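Local coordinates for cyclic UMP-AMP synthase (Rhodothermus marinus SG0.5JP17-172, PDB 6E0K), which joins UTP and ATP into the cyclic dinucleotide 3',3'-cUAMP, the second messenger of a CBASS antiphage defence system, using magnesium as cofactor, at residues K138-P141 with D147-I150; M153-P158 with R162-Y167. All coordinates share one frame; numbering follows the deposited sequence.

Contact 1: K138-P141 with D147-I150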
ATOM      1  N   LYS A 138       2.412   4.752  18.332  1.00 12.90           N
ATOM      2  CA  LYS A 138       1.415   5.773  18.599  1.00 13.46           C
ATOM      3  C   LYS A 138       0.709   5.396  19.893  1.00 13.99           C
ATOM      4  O   LYS A 138      -0.062   4.429  19.932  1.00 15.33           O
ATOM      5  CB  LYS A 138       0.432   5.891  17.437  1.00 14.42           C
ATOM      6  CG  LYS A 138      -0.629   6.953  17.682  1.00 15.25           C
ATOM      7  CD  LYS A 138      -1.438   7.234  16.422  1.00 20.25           C
ATOM      8  CE  LYS A 138      -2.114   5.980  15.892  1.00 22.04           C
ATOM      9  NZ  LYS A 138      -3.013   6.322  14.739  1.00 26.02           N
ATOM     10  N   TYR A 139       1.000   6.148  20.963  1.00 14.30           N
ATOM     11  CA  TYR A 139       0.457   5.909  22.285  1.00 14.88           C
ATOM     12  C   TYR A 139      -0.740   6.806  22.543  1.00 18.19           C
ATOM     13  O   TYR A 139      -0.815   7.924  22.020  1.00 20.67           O
ATOM     14  CB  TYR A 139       1.504   6.191  23.365  1.00 14.89           C
ATOM     15  CG  TYR A 139       2.546   5.111  23.567  1.00 14.42           C
ATOM     16  CD1 TYR A 139       3.726   5.103  22.826  1.00 13.78           C
ATOM     17  CD2 TYR A 139       2.377   4.140  24.548  1.00 14.71           C
ATOM     18  CE1 TYR A 139       4.695   4.131  23.041  1.00 14.42           C
ATOM     19  CE2 TYR A 139       3.334   3.155  24.754  1.00 15.68           C
ATOM     20  CZ  TYR A 139       4.495   3.172  24.009  1.00 15.61           C
ATOM     21  OH  TYR A 139       5.449   2.203  24.231  1.00 20.02           O
ATOM     22  N   PRO A 140      -1.650   6.345  23.392  1.00 17.02           N
ATOM     23  CA  PRO A 140      -2.787   7.166  23.800  1.00 20.86           C
ATOM     24  C   PRO A 140      -2.378   8.219  24.815  1.00 18.24           C
ATOM     25  O   PRO A 140      -1.308   8.120  25.437  1.00 22.24           O
ATOM     26  CB  PRO A 140      -3.740   6.139  24.428  1.00 24.07           C
ATOM     27  CG  PRO A 140      -2.838   5.096  24.957  1.00 21.96           C
ATOM     28  CD  PRO A 140      -1.730   4.985  23.949  1.00 16.87           C
ATOM     29  N   PRO A 141      -3.219   9.228  25.023  1.00 23.46           N
ATOM     30  CA  PRO A 141      -2.912  10.282  26.001  1.00 22.46           C
ATOM     31  C   PRO A 141      -2.900   9.784  27.439  1.00 24.66           C
ATOM     32  O   PRO A 141      -3.465   8.741  27.780  1.00 24.00           O
ATOM     33  CB  PRO A 141      -4.050  11.292  25.799  1.00 20.66           C
ATOM     34  CG  PRO A 141      -4.510  11.063  24.389  1.00 20.77           C
ATOM     35  CD  PRO A 141      -4.296   9.606  24.089  1.00 25.01           C
ATOM     36  N   ASP A 147       2.087  -1.468  27.038  1.00 35.46           N
ATOM     37  CA  ASP A 147       1.751  -2.270  25.865  1.00 38.34           C
ATOM     38  C   ASP A 147       0.564  -1.719  25.084  1.00 31.04           C
ATOM     39  O   ASP A 147       0.180  -2.310  24.070  1.00 34.45           O
ATOM     40  CB  ASP A 147       1.465  -3.717  26.280  1.00 49.24           C
ATOM     41  CG  ASP A 147       2.733  -4.496  26.587  1.00 59.77           C
ATOM     42  OD1 ASP A 147       3.555  -4.005  27.395  1.00 59.49           O
ATOM     43  OD2 ASP A 147       2.904  -5.599  26.021  1.00 62.11           O
ATOM     44  N   ASP A 148      -0.018  -0.606  25.522  1.00 23.02           N
ATOM     45  CA  ASP A 148      -1.187  -0.009  24.874  1.00 23.38           C
ATOM     46  C   ASP A 148      -0.687   1.027  23.873  1.00 19.45           C
ATOM     47  O   ASP A 148      -0.565   2.213  24.184  1.00 18.37           O
ATOM     48  CB  ASP A 148      -2.104   0.604  25.931  1.00 24.74           C
ATOM     49  CG  ASP A 148      -3.389   1.204  25.355  1.00 22.99           C
ATOM     50  OD1 ASP A 148      -3.624   1.133  24.133  1.00 27.43           O
ATOM     51  OD2 ASP A 148      -4.169   1.764  26.155  1.00 28.69           O
ATOM     52  N   TYR A 149      -0.368   0.570  22.663  1.00 18.07           N
ATOM     53  CA  TYR A 149       0.031   1.467  21.592  1.00 15.99           C
ATOM     54  C   TYR A 149      -0.278   0.792  20.268  1.00 17.51           C
ATOM     55  O   TYR A 149      -0.466  -0.425  20.200  1.00 19.84           O
ATOM     56  CB  TYR A 149       1.523   1.832  21.661  1.00 15.30           C
ATOM     57  CG  TYR A 149       2.460   0.648  21.553  1.00 16.89           C
ATOM     58  CD1 TYR A 149       2.882   0.161  20.312  1.00 18.16           C
ATOM     59  CD2 TYR A 149       2.939   0.031  22.695  1.00 19.50           C
ATOM     60  CE1 TYR A 149       3.763  -0.924  20.232  1.00 18.99           C
ATOM     61  CE2 TYR A 149       3.807  -1.047  22.622  1.00 21.15           C
ATOM     62  CZ  TYR A 149       4.212  -1.517  21.398  1.00 24.02           C
ATOM     63  OH  TYR A 149       5.080  -2.587  21.357  1.00 25.76           O
ATOM     64  N   ILE A 150      -0.311   1.596  19.218  1.00 14.07           N
ATOM     65  CA  ILE A 150      -0.491   1.115  17.855  1.00 14.51           C
ATOM     66  C   ILE A 150       0.846   1.235  17.143  1.00 14.19           C
ATOM     67  O   ILE A 150       1.485   2.294  17.177  1.00 15.67           O
ATOM     68  CB  ILE A 150      -1.601   1.901  17.140  1.00 14.80           C
ATOM     69  CG1 ILE A 150      -2.927   1.678  17.867  1.00 20.37           C
ATOM     70  CG2 ILE A 150      -1.717   1.460  15.680  1.00 17.49           C
ATOM     71  CD1 ILE A 150      -4.038   2.565  17.396  1.00 25.40           C
TER

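Contact 2: M153-P158 with R162-Y167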
ATOM      1  N   MET A 153       5.535   2.586  11.445  1.00 12.95           N
ATOM      2  CA  MET A 153       6.943   2.859  11.213  1.00 10.71           C
ATOM      3  C   MET A 153       7.061   4.286  10.710  1.00 12.16           C
ATOM      4  O   MET A 153       6.073   4.908  10.309  1.00 13.81           O
ATOM      5  CB  MET A 153       7.568   1.857  10.224  1.00 11.33           C
ATOM      6  CG  MET A 153       6.806   1.676   8.917  1.00 13.19           C
ATOM      7  SD  MET A 153       7.080   3.035   7.760  1.00 14.54           S
ATOM      8  CE  MET A 153       6.968   2.171   6.179  1.00 12.68           C
ATOM      9  N   THR A 154       8.282   4.808  10.738  1.00 11.63           N
ATOM     10  CA  THR A 154       8.477   6.188  10.331  1.00 12.63           C
ATOM     11  C   THR A 154       9.843   6.359   9.680  1.00 12.75           C
ATOM     12  O   THR A 154      10.785   5.603   9.948  1.00 13.34           O
ATOM     13  CB  THR A 154       8.315   7.147  11.531  1.00 14.78           C
ATOM     14  OG1 THR A 154       8.286   8.508  11.074  1.00 15.16           O
ATOM     15  CG2 THR A 154       9.448   6.975  12.515  1.00 14.95           C
ATOM     16  N   PHE A 155       9.935   7.367   8.815  1.00 13.42           N
ATOM     17  CA  PHE A 155      11.185   7.699   8.153  1.00 15.29           C
ATOM     18  C   PHE A 155      11.202   9.198   7.900  1.00 14.64           C
ATOM     19  O   PHE A 155      10.161   9.855   7.893  1.00 16.64           O
ATOM     20  CB  PHE A 155      11.367   6.915   6.840  1.00 15.70           C
ATOM     21  CG  PHE A 155      10.187   7.009   5.902  1.00 17.94           C
ATOM     22  CD1 PHE A 155       9.123   6.128   6.019  1.00 15.38           C
ATOM     23  CD2 PHE A 155      10.144   7.980   4.910  1.00 21.75           C
ATOM     24  CE1 PHE A 155       8.027   6.211   5.166  1.00 24.16           C
ATOM     25  CE2 PHE A 155       9.060   8.061   4.051  1.00 23.18           C
ATOM     26  CZ  PHE A 155       7.997   7.173   4.183  1.00 24.71           C
ATOM     27  N   TYR A 156      12.404   9.733   7.731  1.00 15.72           N
ATOM     28  CA  TYR A 156      12.611  11.155   7.490  1.00 17.12           C
ATOM     29  C   TYR A 156      12.776  11.386   5.994  1.00 19.26           C
ATOM     30  O   TYR A 156      13.295  10.529   5.273  1.00 19.68           O
ATOM     31  CB  TYR A 156      13.842  11.653   8.256  1.00 21.19           C
ATOM     32  CG  TYR A 156      14.045  13.148   8.292  1.00 19.38           C
ATOM     33  CD1 TYR A 156      13.148  13.987   8.954  1.00 17.88           C
ATOM     34  CD2 TYR A 156      15.167  13.733   7.708  1.00 19.13           C
ATOM     35  CE1 TYR A 156      13.354  15.361   9.010  1.00 20.41           C
ATOM     36  CE2 TYR A 156      15.380  15.094   7.761  1.00 17.41           C
ATOM     37  CZ  TYR A 156      14.470  15.913   8.407  1.00 21.60           C
ATOM     38  OH  TYR A 156      14.691  17.275   8.463  1.00 22.96           O
ATOM     39  N   VAL A 157      12.282  12.528   5.528  1.00 18.16           N
ATOM     40  CA  VAL A 157      12.455  12.940   4.138  1.00 21.02           C
ATOM     41  C   VAL A 157      13.353  14.171   4.149  1.00 18.36           C
ATOM     42  O   VAL A 157      12.891  15.281   4.470  1.00 19.98           O
ATOM     43  CB  VAL A 157      11.103  13.211   3.456  1.00 19.64           C
ATOM     44  CG1 VAL A 157      11.303  13.492   1.972  1.00 22.23           C
ATOM     45  CG2 VAL A 157      10.162  12.047   3.651  1.00 21.64           C
ATOM     46  N   PRO A 158      14.648  14.021   3.865  1.00 21.48           N
ATOM     47  CA  PRO A 158      15.560  15.168   4.002  1.00 20.87           C
ATOM     48  C   PRO A 158      15.215  16.343   3.111  1.00 20.96           C
ATOM     49  O   PRO A 158      15.467  17.490   3.502  1.00 21.43           O
ATOM     50  CB  PRO A 158      16.924  14.565   3.640  1.00 23.46           C
ATOM     51  CG  PRO A 158      16.803  13.135   4.089  1.00 26.18           C
ATOM     52  CD  PRO A 158      15.380  12.745   3.746  1.00 20.66           C
ATOM     53  N   ARG A 162      10.616  16.591   6.969  1.00 19.85           N
ATOM     54  CA  ARG A 162       9.421  16.090   7.625  1.00 21.19           C
ATOM     55  C   ARG A 162       9.539  14.593   7.828  1.00 18.88           C
ATOM     56  O   ARG A 162      10.289  13.903   7.130  1.00 18.55           O
ATOM     57  CB  ARG A 162       8.147  16.407   6.840  1.00 24.78           C
ATOM     58  CG  ARG A 162       7.864  15.469   5.704  1.00 25.53           C
ATOM     59  CD  ARG A 162       6.630  15.932   4.932  1.00 36.42           C
ATOM     60  NE  ARG A 162       6.605  15.382   3.581  1.00 42.96           N
ATOM     61  CZ  ARG A 162       5.834  14.371   3.196  1.00 44.92           C
ATOM     62  NH1 ARG A 162       5.886  13.939   1.943  1.00 47.18           N
ATOM     63  NH2 ARG A 162       5.007  13.797   4.059  1.00 51.26           N
ATOM     64  N   TRP A 163       8.781  14.111   8.807  1.00 17.78           N
ATOM     65  CA  TRP A 163       8.666  12.693   9.103  1.00 16.25           C
ATOM     66  C   TRP A 163       7.360  12.157   8.546  1.00 20.40           C
ATOM     67  O   TRP A 163       6.319  12.821   8.618  1.00 25.22           O
ATOM     68  CB  TRP A 163       8.707  12.438  10.610  1.00 18.15           C
ATOM     69  CG  TRP A 163      10.034  12.754  11.236  1.00 16.52           C
ATOM     70  CD1 TRP A 163      10.436  13.952  11.768  1.00 16.21           C
ATOM     71  CD2 TRP A 163      11.140  11.855  11.390  1.00 15.14           C
ATOM     72  NE1 TRP A 163      11.726  13.845  12.247  1.00 17.31           N
ATOM     73  CE2 TRP A 163      12.179  12.570  12.020  1.00 13.70           C
ATOM     74  CE3 TRP A 163      11.347  10.512  11.057  1.00 13.42           C
ATOM     75  CZ2 TRP A 163      13.408  11.984  12.336  1.00 18.56           C
ATOM     76  CZ3 TRP A 163      12.573   9.937  11.342  1.00 17.84           C
ATOM     77  CH2 TRP A 163      13.591  10.674  11.982  1.00 20.61           C
ATOM     78  N   VAL A 164       7.420  10.944   8.012  1.00 16.52           N
ATOM     79  CA  VAL A 164       6.254  10.228   7.525  1.00 18.65           C
ATOM     80  C   VAL A 164       6.024   9.042   8.442  1.00 15.97           C
ATOM     81  O   VAL A 164       6.978   8.342   8.802  1.00 17.25           O
ATOM     82  CB  VAL A 164       6.453   9.754   6.072  1.00 22.81           C
ATOM     83  CG1 VAL A 164       5.227   8.981   5.594  1.00 28.07           C
ATOM     84  CG2 VAL A 164       6.745  10.939   5.159  1.00 27.44           C
ATOM     85  N   VAL A 165       4.768   8.812   8.820  1.00 14.71           N
ATOM     86  CA  VAL A 165       4.387   7.634   9.593  1.00 14.79           C
ATOM     87  C   VAL A 165       3.440   6.793   8.755  1.00 17.10           C
ATOM     88  O   VAL A 165       2.426   7.303   8.263  1.00 17.51           O
ATOM     89  CB  VAL A 165       3.738   8.020  10.930  1.00 15.73           C
ATOM     90  CG1 VAL A 165       3.309   6.763  11.677  1.00 18.34           C
ATOM     91  CG2 VAL A 165       4.710   8.862  11.773  1.00 18.67           C
ATOM     92  N   ASN A 166       3.777   5.514   8.577  1.00 14.23           N
ATOM     93  CA  ASN A 166       2.929   4.581   7.851  1.00 15.50           C
ATOM     94  C   ASN A 166       2.635   3.367   8.721  1.00 14.81           C
ATOM     95  O   ASN A 166       3.326   3.096   9.708  1.00 14.74           O
ATOM     96  CB  ASN A 166       3.580   4.115   6.541  1.00 14.99           C
ATOM     97  CG  ASN A 166       3.693   5.219   5.503  1.00 16.78           C
ATOM     98  OD1 ASN A 166       3.037   6.263   5.585  1.00 21.24           O
ATOM     99  ND2 ASN A 166       4.530   4.982   4.509  1.00 16.05           N
ATOM    100  N   TYR A 167       1.619   2.606   8.319  1.00 14.90           N
ATOM    101  CA  TYR A 167       1.175   1.428   9.062  1.00 12.02           C
ATOM    102  C   TYR A 167       0.977   0.238   8.129  1.00 13.48           C
ATOM    103  O   TYR A 167      -0.117  -0.334   8.060  1.00 15.11           O
ATOM    104  CB  TYR A 167      -0.117   1.735   9.811  1.00 12.31           C
ATOM    105  CG  TYR A 167      -0.010   2.877  10.798  1.00 14.43           C
ATOM    106  CD1 TYR A 167      -0.255   4.190  10.414  1.00 15.77           C
ATOM    107  CD2 TYR A 167       0.339   2.625  12.117  1.00 16.76           C
ATOM    108  CE1 TYR A 167      -0.150   5.240  11.359  1.00 16.75           C
ATOM    109  CE2 TYR A 167       0.438   3.644  13.048  1.00 18.77           C
ATOM    110  CZ  TYR A 167       0.201   4.941  12.665  1.00 19.22           C
ATOM    111  OH  TYR A 167       0.317   5.944  13.616  1.00 22.59           O
TER

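Contact 1: K138-P141 with D147-I150
Tyr-139 and Tyr-149 run alongside each other in the same direction, and the ring of Tyr-139 can be followed outward against its partner. Its CB leads, with CG anti to the carbonyl carbon (chi1 -78°), to a ring whose face receives CB of Tyr-149. That methylene stands 3.7 Å from the centroid and almost exactly over the centre, which is the evidence for a CH-pi contact. On one flank CD2 of Tyr-139 comes to 3.5 Å from the carbonyl O of Asp-148; farther out, CZ rests 3.7 Å from Tyr-149 CD2. The two ring planes are inclined at 44°, so the pair is neither a stack nor T-shaped. At the tip, the hydroxyl passes alongside CD2 and CE2 of Tyr-149, while its hydrogen bond is made with Arg-137.

Next to the rings the backbones join as an antiparallel hydrogen-bonded pair, Lys-138 with Ile-150. Lys-138 N reaches Ile-150 O at 2.9 Å in the carbonyl plane, and Ile-150 N returns a bond to Lys-138 O from a position tilted out of that carbonyl's plane. Beyond this pair Pro-140 CD packs 3.0 Å from Asp-148 O.

The contact lies where strands 127-138 and 150-157 meet their connecting loop. Asn-74, just after strand 71-73, accepts from Tyr-139 N through OD1; Phe-83, just after helix 77-82, meets the Tyr-139 ring; and Gln-256 OE1 accepts from Lys-138 NZ.

Contact 2: M153-P158 with R162-Y167
Chi1 of -170° swings the Tyr-156 ring away from its own backbone N, and chi1 of -67° turns the Trp-163 indole back under Tyr-156, leaving the two side chains nearly perpendicular. Tyr-156 CB sits over the face of the six-membered indole ring, 3.8 Å from its centroid, a CH-pi contact; Tyr-156 CD1 lies over the same indole system, 3.5 Å from CE2 of Trp-163. The phenol and pyrrole planes make 52°, an oblique pair.

On the other face of the sheet, Phe-155 holds CG between its backbone N and carbonyl carbon, which lays the ring beside Val-164. CB of Val-164 is 3.5 Å above the Phe-155 ring plane, displaced toward the rim, and CG2 of the same valine also meets Val-157 CG2. Nearby, SD and CE of Met-153 pack on CB of Asn-166.

Carbonyl O of Val-164 is gripped twice: by Phe-155 N in the carbonyl plane at 3.1 Å, and by the hydroxyl OG1 of Thr-154 at 2.6 Å, which approaches from above that plane. Val-164 N returns a bond to Phe-155 O, Val-157 N bonds to Arg-162 O, and the Met-153 and Asn-166 backbones exchange N-H...O bonds in both directions.

This beta hairpin carries UTP-binding Asn-166 at its far end. Strand 150-157 lies between strands 127-138 and 162-166, Thr-154 bonding to Ile-134 through the backbone; Trp-92 of helix 92-107 meets Phe-155 and Tyr-156, and Met-72 of strand 71-73 meets Thr-154 and Trp-163.

Contact 1 closes before contact 2 opens, and their centres are 18 Å apart. Strand 150-157 runs through both: it starts at Ile-150 in contact 1, pairing there with the end of strand 127-138, and then pairs with strand 162-166 in contact 2. The three strands are therefore consecutive antiparallel neighbours in the mixed sheet of the nucleotidyltransferase domain. The contacts also touch directly, since Lys-138 CE lies 3.3 Å from Tyr-167 OH and Ile-150 CG2 packs on the Tyr-167 ring. Contact 1 is a surface contact at the base of the loop between strands 127-138 and 150-157; from there strand 150-157 runs to Met-153, the backbone partner of UTP-binding Asn-166.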